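Local coordinates for ABC transporter, periplasmic substrate-binding protein (Vibrio cholerae O1 biovar eltor, PDB 1TWY) that probably binds phosphate in the periplasm and hands it to an ABC transporter for uptake into the cell, at residues R40-L45 with A257-E262; Q61-G64 with S70-K73; S153-S158 with F203-S208. All blocks are in the same frame, centred on the assembly; numbering follows the deposited sequence.

Contact 1: R40-L45 with A257-E262; sequences RIMDVL and AFLKSE
Met42, present as selenomethionine, starts out with CG anti to the backbone N (chi1 -174°) and then bends at both following torsions, a hooked course that carries its SE across to Leu259. There SE lies 3.9 Å from CD2 of Leu259, the two side chains crossing at about a right angle, and the terminal CE also reaches that leucine. The same CD2 methyl of Leu259 meets CD1 of Leu45 at 3.9 Å, so one branch serves two residues a helical turn apart. Beside it, chi1 of 166° in Phe258 swings the ring back against the 36-52 helix, where CE2 of Phe258 approaches the carbonyl O of Leu45 to 3.3 Å and rests 4.0 Å from Leu45 CB. The example shows mostly apolar side chains joining two helices, with one ring also lying near a backbone carbonyl. The Phe258 carbonyl O is itself gripped twice, by Ser261 N and by Ser261 OG, the hydroxyl sitting 2.7 Å from that oxygen at one of its lone pairs. Helix 262-270 closes over Leu45 through Ala264, Leu267 and Ile268, while Val60 of strand 57-62 backs Met42, leaving the contact buried between helices 36-52 and 250-260.

Contact 2: Q61-G64 with S70-K73; sequences QGVG and SLLK
The side-chain nitrogen of Gln61 has two neighbours of different character: a weak hydrogen bond joins NE2 to OG of Ser33 on the adjacent strand, and a methyl of Leu71 lies against the same nitrogen, with 3.9 Å between Gln61 NE2 and Leu71 CD1. The glutamine chain runs extended beyond CG (chi2 -176°), long enough to bring its amide nitrogen up to the CD1 methyl of the leucine, and it crosses that side chain at about a right angle. Val63 supplies the other partner. Its CG2 meets Leu71 CD1 at 3.9 Å, the two side chains reaching toward each other tip to tip, so a single leucine methyl touches both an amide nitrogen and a valine branch. The closest backbones stand well apart, 9.7 Å between CA of Val63 and CA of Leu71, and side chains alone bridge the gap. The patch is small and superficial, with Val63 exposed to solvent. On the strand side, backbone hydrogen bonds to Gly34 hold Gln61, Val63 and Gly64 as the chain leaves the sheet, and Gly64, at a positive phi of 93°, makes the turn as the N-cap residue of the next helix. On the helix side, Leu71 also packs on Ser33 and Val76. Strand 57-62, a short glycine-containing turn and helix 65-73 thus form a strand-turn-helix unit within the alpha/beta fold of periplasmic binding proteins. The helix leads on to strand 79-82, which lies parallel to 57-62 with strand 29-34 between them, a beta-alpha-beta crossover. The turn is of the kind that can present backbone amides to an anion, a role that is unconfirmed here.

Contact 3: S153-S158 with F203-S208; sequences SGTRYS and FISIGS
This is a helix-on-sheet contact in one lobe of an alpha/beta periplasmic binding protein, where the first turns of helix 154-163 lie on strand 200-205, close to the centre of the molecule. That strand runs between strands 145-149 and 96-109, and its residues alternate: Phe203 points toward helix 154-163, whereas Ile204 turns away, onto helix 187-196. The sheet is therefore covered by helices on both faces. The helix and strand axes approach to 9.2 Å, with 118° between their N-to-C directions, a spacing filled chiefly by Phe203 and Thr155. A chi1 of 57° places CG of Phe203 on the side of CB flanked by both backbone neighbours, and from there the ring reaches the helix at Thr155 and Arg156. Thr155 comes to it at the edge, in the ring plane: CG2 of Thr155 is 3.9 Å from CE2 of Phe203, the threonine and phenylalanine chains running alongside one another, oppositely directed. Arg156 contributes its backbone end, with CA 3.9 Å from the same Phe203 CE2, while its long chain leads off to a salt bridge with Glu160 and to the carbonyl O of Arg149, and Phe159 on the following turn stacks on the ring. At the helix start Ser153 is the N-cap, its OG accepting from Arg156 N at 2.9 Å. In phosphate-binding relatives a Ser-Gly-Thr sequence at such a helix N-terminus helps hold the anion, and residues 153-155 probably act likewise, although no phosphate is bound here. Ser205, whose OG bonds to Asn187 ND2, closes the strand. Its carbonyl O accepts both Ser208 N and Ser208 OG; the hydroxyl lies 2.7 Å from that oxygen, level with the plane of the carbonyl group and 137° off the line of the C=O bond.

Overall arrangement
Depth in the fold separates these examples. Contact 1 is buried and joins helix to helix with apolar groups, contact 2 is a thin surface patch, and contact 3 is partly buried, setting a helix on a strand through an aromatic ring. Contacts 2 and 3 both reach the large mixed sheet, yet their centres lie about 21 Å apart. Contacts 1 and 2 are linked by sequence, helix 36-52 being followed directly by strand 57-62, and their nearest atoms come within about 6 Å without touching. Contact 1 brings together distant parts of the chain and encloses the other two, which follow one another in series.

Contact 1: R40-L45 with A257-E262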
ATOM      1  N   ARG A  40      -1.081  -7.598  -7.851  1.00 25.51           N
ATOM      2  CA  ARG A  40      -2.505  -8.055  -7.636  1.00 24.47           C
ATOM      3  C   ARG A  40      -3.368  -7.421  -8.774  1.00 22.50           C
ATOM      4  O   ARG A  40      -3.966  -8.104  -9.593  1.00 31.25           O
ATOM      5  CB  ARG A  40      -2.984  -7.590  -6.246  1.00 28.12           C
ATOM      6  CG  ARG A  40      -2.171  -8.251  -5.071  1.00 39.53           C
ATOM      7  CD  ARG A  40      -2.883  -8.183  -3.698  1.00 42.41           C
ATOM      8  NE  ARG A  40      -4.241  -8.704  -3.839  1.00 52.26           N
ATOM      9  CZ  ARG A  40      -5.352  -8.064  -3.490  1.00 58.66           C
ATOM     10  NH1 ARG A  40      -5.313  -6.835  -2.964  1.00 60.89           N
ATOM     11  NH2 ARG A  40      -6.520  -8.663  -3.676  1.00 56.42           N
ATOM     12  N   ILE A  41      -3.232  -6.135  -9.005  1.00 21.33           N
ATOM     13  CA  ILE A  41      -4.027  -5.513 -10.095  1.00 22.96           C
ATOM     14  C   ILE A  41      -3.367  -5.693 -11.440  1.00 25.13           C
ATOM     15  O   ILE A  41      -4.031  -5.880 -12.432  1.00 20.35           O
ATOM     16  CB  ILE A  41      -4.367  -4.056  -9.761  1.00 23.93           C
ATOM     17  CG1 ILE A  41      -5.382  -3.439 -10.728  1.00 23.65           C
ATOM     18  CG2 ILE A  41      -3.104  -3.122  -9.722  1.00 20.44           C
ATOM     19  CD1 ILE A  41      -6.808  -4.213 -10.785  1.00 28.87           C
HETATM   20  N   MSE A  42      -2.018  -5.780 -11.465  1.00 21.71           N
HETATM   21  CA  MSE A  42      -1.364  -5.948 -12.763  1.00 18.13           C
HETATM   22  C   MSE A  42      -1.675  -7.265 -13.420  1.00 18.41           C
HETATM   23  O   MSE A  42      -1.766  -7.364 -14.634  1.00 23.16           O
HETATM   24  CB  MSE A  42       0.177  -5.699 -12.721  1.00 16.88           C
HETATM   25  CG  MSE A  42       0.919  -5.702 -13.961  1.00 16.41           C
HETATM   26 SE   MSE A  42       0.310  -4.138 -15.051  1.00 27.36          SE
HETATM   27  CE  MSE A  42       0.710  -2.678 -13.855  1.00 22.14           C
ATOM     28  N   ASP A  43      -1.851  -8.292 -12.577  1.00 22.71           N
ATOM     29  CA  ASP A  43      -2.251  -9.568 -13.129  1.00 23.71           C
ATOM     30  C   ASP A  43      -3.573  -9.488 -13.959  1.00 27.11           C
ATOM     31  O   ASP A  43      -3.702  -9.998 -15.062  1.00 26.35           O
ATOM     32  CB  ASP A  43      -2.487 -10.543 -11.988  1.00 25.19           C
ATOM     33  CG  ASP A  43      -1.205 -11.201 -11.451  1.00 27.55           C
ATOM     34  OD1 ASP A  43      -0.114 -11.132 -12.098  1.00 27.32           O
ATOM     35  OD2 ASP A  43      -1.233 -11.607 -10.307  1.00 29.63           O
ATOM     36  N   VAL A  44      -4.520  -8.760 -13.427  1.00 25.06           N
ATOM     37  CA  VAL A  44      -5.756  -8.478 -14.201  1.00 23.40           C
ATOM     38  C   VAL A  44      -5.554  -7.621 -15.443  1.00 26.82           C
ATOM     39  O   VAL A  44      -6.104  -7.916 -16.515  1.00 27.51           O
ATOM     40  CB  VAL A  44      -6.744  -7.771 -13.335  1.00 22.10           C
ATOM     41  CG1 VAL A  44      -8.070  -7.558 -14.099  1.00 28.31           C
ATOM     42  CG2 VAL A  44      -7.065  -8.602 -12.039  1.00 25.23           C
ATOM     43  N   LEU A  45      -4.752  -6.592 -15.347  1.00 22.53           N
ATOM     44  CA  LEU A  45      -4.539  -5.709 -16.486  1.00 23.96           C
ATOM     45  C   LEU A  45      -3.861  -6.484 -17.606  1.00 24.99           C
ATOM     46  O   LEU A  45      -4.138  -6.289 -18.773  1.00 28.29           O
ATOM     47  CB  LEU A  45      -3.743  -4.468 -16.061  1.00 22.62           C
ATOM     48  CG  LEU A  45      -4.463  -3.640 -15.027  1.00 22.19           C
ATOM     49  CD1 LEU A  45      -3.552  -2.585 -14.491  1.00 23.56           C
ATOM     50  CD2 LEU A  45      -5.720  -2.940 -15.742  1.00 24.97           C
ATOM     51  N   ALA A 257       0.894   2.668 -22.860  1.00 25.00           N
ATOM     52  CA  ALA A 257      -0.361   3.279 -23.283  1.00 24.99           C
ATOM     53  C   ALA A 257      -1.682   2.688 -22.777  1.00 24.60           C
ATOM     54  O   ALA A 257      -2.590   3.408 -22.333  1.00 24.98           O
ATOM     55  CB  ALA A 257      -0.452   3.340 -24.891  1.00 21.15           C
ATOM     56  N   PHE A 258      -1.776   1.395 -22.881  1.00 24.42           N
ATOM     57  CA  PHE A 258      -2.917   0.688 -22.333  1.00 24.59           C
ATOM     58  C   PHE A 258      -3.117   0.973 -20.806  1.00 20.85           C
ATOM     59  O   PHE A 258      -4.219   1.097 -20.326  1.00 19.41           O
ATOM     60  CB  PHE A 258      -2.730  -0.807 -22.535  1.00 19.87           C
ATOM     61  CG  PHE A 258      -3.658  -1.648 -21.725  1.00 22.28           C
ATOM     62  CD1 PHE A 258      -4.956  -1.749 -22.037  1.00 26.89           C
ATOM     63  CD2 PHE A 258      -3.167  -2.350 -20.565  1.00 23.97           C
ATOM     64  CE1 PHE A 258      -5.796  -2.513 -21.291  1.00 27.25           C
ATOM     65  CE2 PHE A 258      -4.005  -3.130 -19.830  1.00 28.92           C
ATOM     66  CZ  PHE A 258      -5.300  -3.251 -20.189  1.00 31.66           C
ATOM     67  N   LEU A 259      -2.004   1.073 -20.053  1.00 21.50           N
ATOM     68  CA  LEU A 259      -2.083   1.293 -18.629  1.00 20.25           C
ATOM     69  C   LEU A 259      -2.646   2.648 -18.316  1.00 22.23           C
ATOM     70  O   LEU A 259      -3.198   2.881 -17.271  1.00 24.86           O
ATOM     71  CB  LEU A 259      -0.735   1.088 -17.895  1.00 19.48           C
ATOM     72  CG  LEU A 259      -0.177  -0.305 -17.873  1.00 19.98           C
ATOM     73  CD1 LEU A 259       1.211  -0.322 -17.188  1.00 24.62           C
ATOM     74  CD2 LEU A 259      -1.136  -1.221 -17.169  1.00 18.75           C
ATOM     75  N   LYS A 260      -2.583   3.542 -19.297  1.00 22.50           N
ATOM     76  CA  LYS A 260      -3.078   4.886 -19.203  1.00 18.29           C
ATOM     77  C   LYS A 260      -4.473   5.113 -19.805  1.00 20.88           C
ATOM     78  O   LYS A 260      -5.066   6.142 -19.648  1.00 24.97           O
ATOM     79  CB  LYS A 260      -2.081   5.745 -19.939  1.00 22.88           C
ATOM     80  CG  LYS A 260      -0.694   5.874 -19.202  1.00 26.69           C
ATOM     81  CD  LYS A 260       0.198   6.933 -19.878  1.00 26.17           C
ATOM     82  CE  LYS A 260       1.561   6.807 -19.222  1.00 28.10           C
ATOM     83  NZ  LYS A 260       2.497   7.869 -19.660  1.00 28.73           N
ATOM     84  N   SER A 261      -5.005   4.040 -20.363  1.00 19.39           N
ATOM     85  CA  SER A 261      -6.270   4.031 -21.068  1.00 21.26           C
ATOM     86  C   SER A 261      -7.485   3.900 -20.110  1.00 22.83           C
ATOM     87  O   SER A 261      -7.437   3.397 -18.960  1.00 21.36           O
ATOM     88  CB  SER A 261      -6.286   2.857 -22.029  1.00 21.57           C
ATOM     89  OG  SER A 261      -6.621   1.593 -21.464  1.00 26.27           O
ATOM     90  N   GLU A 262      -8.647   4.330 -20.590  1.00 17.99           N
ATOM     91  CA  GLU A 262      -9.817   4.217 -19.794  1.00 20.97           C
ATOM     92  C   GLU A 262     -10.163   2.811 -19.420  1.00 18.71           C
ATOM     93  O   GLU A 262     -10.698   2.602 -18.351  1.00 18.24           O
ATOM     94  CB  GLU A 262     -11.056   4.718 -20.546  1.00 24.87           C
ATOM     95  CG  GLU A 262     -11.155   6.220 -20.672  1.00 25.82           C
ATOM     96  CD  GLU A 262     -10.607   6.720 -21.971  1.00 30.55           C
ATOM     97  OE1 GLU A 262      -9.813   5.990 -22.587  1.00 32.14           O
ATOM     98  OE2 GLU A 262     -11.052   7.824 -22.371  1.00 30.00           O
TER

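Contact 2: Q61-G64 with S70-K73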
ATOM      1  N   GLN A  61       5.925 -10.147 -12.525  1.00 21.01           N
ATOM      2  CA  GLN A  61       6.835 -10.758 -11.601  1.00 21.47           C
ATOM      3  C   GLN A  61       6.770 -10.061 -10.282  1.00 21.81           C
ATOM      4  O   GLN A  61       7.337  -9.003 -10.110  1.00 21.79           O
ATOM      5  CB  GLN A  61       8.291 -10.663 -12.108  1.00 24.11           C
ATOM      6  CG  GLN A  61       8.535 -11.344 -13.402  1.00 22.02           C
ATOM      7  CD  GLN A  61      10.016 -11.353 -13.879  1.00 29.80           C
ATOM      8  OE1 GLN A  61      10.399 -12.297 -14.617  1.00 35.78           O
ATOM      9  NE2 GLN A  61      10.833 -10.440 -13.407  1.00 23.84           N
ATOM     10  N   GLY A  62       6.164 -10.719  -9.307  1.00 20.32           N
ATOM     11  CA  GLY A  62       5.999 -10.085  -8.024  1.00 22.29           C
ATOM     12  C   GLY A  62       7.169 -10.452  -7.151  1.00 21.36           C
ATOM     13  O   GLY A  62       7.237 -11.586  -6.550  1.00 22.58           O
ATOM     14  N   VAL A  63       8.142  -9.529  -7.065  1.00 21.43           N
ATOM     15  CA  VAL A  63       9.396  -9.711  -6.296  1.00 21.70           C
ATOM     16  C   VAL A  63       9.682  -8.607  -5.315  1.00 18.28           C
ATOM     17  O   VAL A  63      10.823  -8.571  -4.749  1.00 20.25           O
ATOM     18  CB  VAL A  63      10.596  -9.822  -7.232  1.00 22.54           C
ATOM     19  CG1 VAL A  63      10.525 -11.162  -7.943  1.00 19.69           C
ATOM     20  CG2 VAL A  63      10.643  -8.678  -8.265  1.00 20.55           C
ATOM     21  N   GLY A  64       8.754  -7.671  -5.147  1.00 15.45           N
ATOM     22  CA  GLY A  64       8.925  -6.552  -4.279  1.00 15.25           C
ATOM     23  C   GLY A  64       9.484  -5.323  -5.006  1.00 17.93           C
ATOM     24  O   GLY A  64      10.155  -5.520  -6.017  1.00 18.53           O
ATOM     25  N   SER A  70      15.695  -2.823  -9.368  1.00 20.46           N
ATOM     26  CA  SER A  70      16.988  -3.391  -9.762  1.00 22.74           C
ATOM     27  C   SER A  70      16.925  -4.136 -11.075  1.00 21.76           C
ATOM     28  O   SER A  70      17.813  -3.982 -11.927  1.00 22.89           O
ATOM     29  CB  SER A  70      17.458  -4.350  -8.683  1.00 23.69           C
ATOM     30  OG  SER A  70      18.733  -4.920  -9.060  1.00 29.04           O
ATOM     31  N   LEU A  71      15.892  -4.960 -11.256  1.00 20.12           N
ATOM     32  CA  LEU A  71      15.711  -5.695 -12.477  1.00 19.19           C
ATOM     33  C   LEU A  71      15.553  -4.810 -13.704  1.00 22.72           C
ATOM     34  O   LEU A  71      15.992  -5.138 -14.780  1.00 22.47           O
ATOM     35  CB  LEU A  71      14.565  -6.708 -12.334  1.00 17.02           C
ATOM     36  CG  LEU A  71      14.793  -7.884 -11.367  1.00 21.20           C
ATOM     37  CD1 LEU A  71      13.408  -8.622 -11.067  1.00 26.34           C
ATOM     38  CD2 LEU A  71      15.694  -8.835 -11.958  1.00 22.62           C
ATOM     39  N   LEU A  72      14.814  -3.730 -13.555  1.00 20.77           N
ATOM     40  CA  LEU A  72      14.675  -2.743 -14.644  1.00 20.17           C
ATOM     41  C   LEU A  72      16.003  -2.052 -14.941  1.00 21.28           C
ATOM     42  O   LEU A  72      16.329  -1.901 -16.139  1.00 23.20           O
ATOM     43  CB  LEU A  72      13.629  -1.694 -14.292  1.00 21.56           C
ATOM     44  CG  LEU A  72      13.387  -0.621 -15.330  1.00 21.16           C
ATOM     45  CD1 LEU A  72      12.822  -1.112 -16.580  1.00 27.37           C
ATOM     46  CD2 LEU A  72      12.485   0.488 -14.707  1.00 20.24           C
ATOM     47  N   LYS A  73      16.756  -1.707 -13.886  1.00 22.78           N
ATOM     48  CA  LYS A  73      18.059  -0.981 -14.076  1.00 23.35           C
ATOM     49  C   LYS A  73      19.099  -1.910 -14.677  1.00 28.70           C
ATOM     50  O   LYS A  73      19.955  -1.446 -15.470  1.00 30.00           O
ATOM     51  CB  LYS A  73      18.557  -0.327 -12.845  1.00 22.31           C
ATOM     52  CG  LYS A  73      17.813   0.929 -12.439  1.00 25.95           C
ATOM     53  CD  LYS A  73      18.429   1.541 -11.217  1.00 36.99           C
ATOM     54  CE  LYS A  73      17.609   2.733 -10.756  1.00 38.71           C
ATOM     55  NZ  LYS A  73      18.349   3.480  -9.687  1.00 38.42           N
TER

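Contact 3: S153-S158 with F203-S208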
ATOM      1  N   SER A 153       4.276  -8.882   5.022  1.00 19.53           N
ATOM      2  CA  SER A 153       3.150  -8.089   4.455  1.00 18.08           C
ATOM      3  C   SER A 153       3.493  -6.776   3.883  1.00 17.70           C
ATOM      4  O   SER A 153       4.093  -5.919   4.548  1.00 19.13           O
ATOM      5  CB  SER A 153       2.066  -7.853   5.508  1.00 19.12           C
ATOM      6  OG  SER A 153       1.196  -6.815   5.188  1.00 19.18           O
ATOM      7  N   GLY A 154       3.099  -6.597   2.604  1.00 19.35           N
ATOM      8  CA  GLY A 154       3.183  -5.297   1.975  1.00 19.80           C
ATOM      9  C   GLY A 154       2.440  -4.178   2.649  1.00 17.25           C
ATOM     10  O   GLY A 154       2.881  -2.989   2.644  1.00 19.78           O
ATOM     11  N   THR A 155       1.256  -4.505   3.179  1.00 18.10           N
ATOM     12  CA  THR A 155       0.446  -3.546   3.837  1.00 17.97           C
ATOM     13  C   THR A 155       1.160  -3.046   5.107  1.00 16.71           C
ATOM     14  O   THR A 155       1.201  -1.848   5.364  1.00 19.82           O
ATOM     15  CB  THR A 155      -0.843  -4.244   4.189  1.00 24.51           C
ATOM     16  OG1 THR A 155      -1.516  -4.524   2.942  1.00 25.10           O
ATOM     17  CG2 THR A 155      -1.740  -3.344   4.918  1.00 27.53           C
ATOM     18  N   ARG A 156       1.736  -3.994   5.782  1.00 16.19           N
ATOM     19  CA  ARG A 156       2.558  -3.650   7.027  1.00 14.16           C
ATOM     20  C   ARG A 156       3.722  -2.748   6.657  1.00 19.14           C
ATOM     21  O   ARG A 156       3.982  -1.741   7.381  1.00 18.52           O
ATOM     22  CB  ARG A 156       3.037  -4.828   7.734  1.00 16.47           C
ATOM     23  CG  ARG A 156       3.761  -4.461   9.007  1.00 15.98           C
ATOM     24  CD  ARG A 156       4.259  -5.684   9.670  1.00 20.05           C
ATOM     25  NE  ARG A 156       5.132  -5.406  10.759  1.00 26.98           N
ATOM     26  CZ  ARG A 156       5.542  -6.294  11.687  1.00 34.69           C
ATOM     27  NH1 ARG A 156       5.100  -7.576  11.810  1.00 24.29           N
ATOM     28  NH2 ARG A 156       6.398  -5.824  12.595  1.00 28.29           N
ATOM     29  N   TYR A 157       4.432  -3.064   5.572  1.00 18.98           N
ATOM     30  CA  TYR A 157       5.598  -2.289   5.203  1.00 19.90           C
ATOM     31  C   TYR A 157       5.180  -0.850   4.905  1.00 17.37           C
ATOM     32  O   TYR A 157       5.819   0.092   5.354  1.00 18.07           O
ATOM     33  CB  TYR A 157       6.263  -2.960   3.972  1.00 17.76           C
ATOM     34  CG  TYR A 157       7.421  -2.160   3.538  1.00 28.90           C
ATOM     35  CD1 TYR A 157       7.204  -1.044   2.712  1.00 31.95           C
ATOM     36  CD2 TYR A 157       8.703  -2.462   3.960  1.00 41.38           C
ATOM     37  CE1 TYR A 157       8.239  -0.250   2.343  1.00 43.30           C
ATOM     38  CE2 TYR A 157       9.779  -1.651   3.548  1.00 48.15           C
ATOM     39  CZ  TYR A 157       9.504  -0.545   2.756  1.00 41.52           C
ATOM     40  OH  TYR A 157      10.484   0.298   2.290  1.00 60.33           O
ATOM     41  N   SER A 158       4.121  -0.656   4.134  1.00 17.79           N
ATOM     42  CA  SER A 158       3.614   0.690   3.802  1.00 18.23           C
ATOM     43  C   SER A 158       3.101   1.377   5.036  1.00 16.08           C
ATOM     44  O   SER A 158       3.360   2.501   5.178  1.00 19.25           O
ATOM     45  CB  SER A 158       2.551   0.542   2.778  1.00 24.37           C
ATOM     46  OG  SER A 158       3.088  -0.023   1.589  1.00 21.19           O
ATOM     47  N   PHE A 203      -4.936  -1.917  11.334  1.00 16.54           N
ATOM     48  CA  PHE A 203      -4.946  -1.261   9.973  1.00 13.85           C
ATOM     49  C   PHE A 203      -5.333  -2.329   8.956  1.00 14.10           C
ATOM     50  O   PHE A 203      -4.968  -3.517   9.071  1.00 15.52           O
ATOM     51  CB  PHE A 203      -3.665  -0.560   9.630  1.00 14.39           C
ATOM     52  CG  PHE A 203      -2.459  -1.389   9.676  1.00 14.82           C
ATOM     53  CD1 PHE A 203      -1.758  -1.564  10.864  1.00 12.96           C
ATOM     54  CD2 PHE A 203      -2.037  -2.094   8.560  1.00 16.99           C
ATOM     55  CE1 PHE A 203      -0.685  -2.407  10.956  1.00 14.75           C
ATOM     56  CE2 PHE A 203      -0.927  -2.966   8.674  1.00 16.93           C
ATOM     57  CZ  PHE A 203      -0.242  -3.074   9.886  1.00 15.13           C
ATOM     58  N   ILE A 204      -6.029  -1.912   7.929  1.00 15.97           N
ATOM     59  CA  ILE A 204      -6.476  -2.775   6.817  1.00 17.85           C
ATOM     60  C   ILE A 204      -6.491  -1.934   5.551  1.00 16.14           C
ATOM     61  O   ILE A 204      -6.536  -0.701   5.556  1.00 17.55           O
ATOM     62  CB  ILE A 204      -7.883  -3.302   7.021  1.00 15.37           C
ATOM     63  CG1 ILE A 204      -8.978  -2.192   7.193  1.00 14.38           C
ATOM     64  CG2 ILE A 204      -7.996  -4.317   8.210  1.00 14.55           C
ATOM     65  CD1 ILE A 204     -10.402  -2.868   7.341  1.00 17.40           C
ATOM     66  N   SER A 205      -6.402  -2.605   4.419  1.00 17.35           N
ATOM     67  CA  SER A 205      -6.634  -1.936   3.139  1.00 19.33           C
ATOM     68  C   SER A 205      -8.013  -1.241   3.133  1.00 17.48           C
ATOM     69  O   SER A 205      -9.005  -1.762   3.626  1.00 18.46           O
ATOM     70  CB  SER A 205      -6.645  -2.962   1.999  1.00 23.28           C
ATOM     71  OG  SER A 205      -5.646  -3.993   2.141  1.00 32.41           O
ATOM     72  N   ILE A 206      -8.071  -0.008   2.592  1.00 17.78           N
ATOM     73  CA  ILE A 206      -9.247   0.786   2.715  1.00 19.18           C
ATOM     74  C   ILE A 206     -10.472   0.141   2.061  1.00 18.30           C
ATOM     75  O   ILE A 206     -11.588   0.219   2.604  1.00 21.39           O
ATOM     76  CB  ILE A 206      -8.945   2.216   2.152  1.00 24.31           C
ATOM     77  CG1 ILE A 206     -10.044   3.145   2.546  1.00 28.36           C
ATOM     78  CG2 ILE A 206      -8.740   2.156   0.569  1.00 27.99           C
ATOM     79  CD1 ILE A 206      -9.607   4.561   2.437  1.00 32.68           C
ATOM     80  N   GLY A 207     -10.217  -0.630   1.014  1.00 20.64           N
ATOM     81  CA  GLY A 207     -11.258  -1.392   0.316  1.00 22.47           C
ATOM     82  C   GLY A 207     -11.874  -2.505   1.117  1.00 21.61           C
ATOM     83  O   GLY A 207     -13.036  -2.866   0.877  1.00 23.25           O
ATOM     84  N   SER A 208     -11.145  -3.003   2.123  1.00 20.29           N
ATOM     85  CA  SER A 208     -11.642  -4.088   2.978  1.00 17.49           C
ATOM     86  C   SER A 208     -12.507  -3.609   4.074  1.00 15.73           C
ATOM     87  O   SER A 208     -13.097  -4.420   4.758  1.00 18.21           O
ATOM     88  CB  SER A 208     -10.482  -4.930   3.479  1.00 22.74           C
ATOM     89  OG  SER A 208      -9.750  -4.211   4.364  1.00 31.66           O
TER